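Local coordinates for m3DLH protein (Halieaceae bacterium, PDB 7JKA) that probably hydrolyses ester or lactone bonds as a dienelactone hydrolase family member of the alpha/beta-hydrolase clan, with phosphotriesterase activity also ascribed to it, at residues Asn55-Ala58 with Arg59-Arg63. Numbering follows the deposited sequence. Where two conformers were deposited one is given.
Sequences NDHA and RERAR
Glu60 N donates to Asp56 O at 2.9 Å, the shortest bond between the first turn of helix 56-67 and the next. The side chain of Asp56 turns to Arg59 instead: OD1 takes a hydrogen bond from Arg59 NH1 at 3.0 Å, a salt bridge on the outer side of that first turn. This bond is bent, 131° at the hydrogen; NH1 reaches OD1 on its anti side but well out of the carboxylate plane, and the carboxylate and guanidinium planes are steeply turned against each other. Arg59 runs extended from CG to NE back past the helix start, its CG lying 3.4 Å from Asn55 O.

Asn55 is the N-cap. With CG set between the backbone N and the carbonyl carbon, its OD1 accepts from Ala58 N at 3.2 Å, while its backbone O receives Arg59 N. Backbone bonds from Arg61 and Ala62 to the carbonyls four residues earlier carry the helix on.

On the inner side, the Arg61 guanidinium lies against the His57 ring, the two planes inclined by 35°. NH1 sits over one ring face near the rim, and His57 NE2 lies 3.3 Å above the guanidinium plane. A bend at chi2 (-56°) folds Arg61 back toward the ring, CG passing 3.2 Å from His57 O. The polar ends are held from elsewhere: His57 NE2 hydrogen-bonds Thr216 OG1, and Arg61 NH2 forms a salt bridge with Glu235. Phe131 meets the imidazole edge-to-face, close to a probable nucleophile elbow.

Further along, Arg63 grips Glu60 side-on, NE to OE1 and NH2 to OE2, the latter 2.9 Å long. Within the beta-alpha-beta unit of strands 42-48 and 71-74, Asp56 thus pairs with Arg59 and Glu60 with both Arg63 and Arg64 along the helix's more exposed side, whereas buried Arg61 is held by Glu235 in an inclined position over the His57 face, where its charge is probably offset by that carboxylate.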
# COMPACT_ATOMS: atom_id res chain seq x y z
N ASN A 55 4.61 -4.89 10.14
CA ASN A 55 4.10 -5.31 11.44
C ASN A 55 3.00 -6.36 11.26
O ASN A 55 2.68 -6.75 10.13
CB ASN A 55 3.60 -4.10 12.23
CG ASN A 55 2.57 -3.28 11.46
OD1 ASN A 55 2.03 -3.70 10.43
ND2 ASN A 55 2.27 -2.08 11.99
N ASP A 56 2.38 -6.76 12.37
CA ASP A 56 1.38 -7.83 12.32
C ASP A 56 0.18 -7.44 11.50
O ASP A 56 -0.41 -8.28 10.82
CB ASP A 56 0.95 -8.22 13.72
CG ASP A 56 1.96 -9.12 14.41
OD1 ASP A 56 2.89 -9.59 13.71
OD2 ASP A 56 1.83 -9.35 15.63
N HIS A 57 -0.19 -6.16 11.53
CA HIS A 57 -1.31 -5.67 10.73
C HIS A 57 -1.07 -5.93 9.25
O HIS A 57 -1.93 -6.46 8.55
CB HIS A 57 -1.51 -4.18 11.02
CG HIS A 57 -2.53 -3.52 10.17
ND1 HIS A 57 -2.24 -3.00 8.93
CD2 HIS A 57 -3.84 -3.26 10.38
CE1 HIS A 57 -3.32 -2.46 8.40
NE2 HIS A 57 -4.31 -2.61 9.26
N ALA A 58 0.13 -5.61 8.76
CA ALA A 58 0.41 -5.82 7.34
C ALA A 58 0.50 -7.30 6.99
O ALA A 58 0.06 -7.72 5.91
CB ALA A 58 1.71 -5.12 6.96
N ARG A 59 1.11 -8.09 7.88
CA ARG A 59 1.17 -9.53 7.64
C ARG A 59 -0.22 -10.13 7.52
O ARG A 59 -0.47 -11.00 6.68
CB ARG A 59 1.94 -10.22 8.78
CG ARG A 59 3.40 -9.81 8.92
CD ARG A 59 4.04 -10.59 10.09
NE ARG A 59 5.45 -10.28 10.19
CZ ARG A 59 5.98 -9.46 11.09
NH1 ARG A 59 5.22 -8.87 12.01
NH2 ARG A 59 7.29 -9.23 11.07
N GLU A 60 -1.14 -9.69 8.39
CA GLU A 60 -2.50 -10.21 8.34
C GLU A 60 -3.19 -9.81 7.03
O GLU A 60 -3.92 -10.61 6.46
CB GLU A 60 -3.28 -9.71 9.55
CG GLU A 60 -4.77 -10.00 9.49
CD GLU A 60 -5.12 -11.47 9.53
OE1 GLU A 60 -4.24 -12.32 9.80
OE2 GLU A 60 -6.32 -11.78 9.28
N ARG A 61 -2.93 -8.60 6.52
CA ARG A 61 -3.56 -8.24 5.25
C ARG A 61 -2.98 -9.07 4.10
O ARG A 61 -3.70 -9.48 3.20
CB ARG A 61 -3.41 -6.75 4.99
CG ARG A 61 -3.95 -5.88 6.12
CD ARG A 61 -5.40 -6.24 6.37
NE ARG A 61 -6.11 -5.48 7.42
CZ ARG A 61 -5.93 -5.65 8.73
NH1 ARG A 61 -4.98 -6.47 9.19
NH2 ARG A 61 -6.68 -4.98 9.60
N ALA A 62 -1.67 -9.34 4.13
CA ALA A 62 -1.09 -10.22 3.12
C ALA A 62 -1.69 -11.62 3.23
O ALA A 62 -1.99 -12.26 2.22
CB ALA A 62 0.43 -10.28 3.29
N ARG A 63 -1.87 -12.11 4.45
CA ARG A 63 -2.52 -13.40 4.63
C ARG A 63 -3.92 -13.40 4.03
O ARG A 63 -4.30 -14.33 3.32
CB ARG A 63 -2.58 -13.75 6.11
CG ARG A 63 -2.91 -15.20 6.40
CD ARG A 63 -3.26 -15.38 7.86
NE ARG A 63 -4.50 -14.66 8.15
CZ ARG A 63 -5.71 -15.10 7.82
NH1 ARG A 63 -5.86 -16.28 7.22
NH2 ARG A 63 -6.78 -14.37 8.11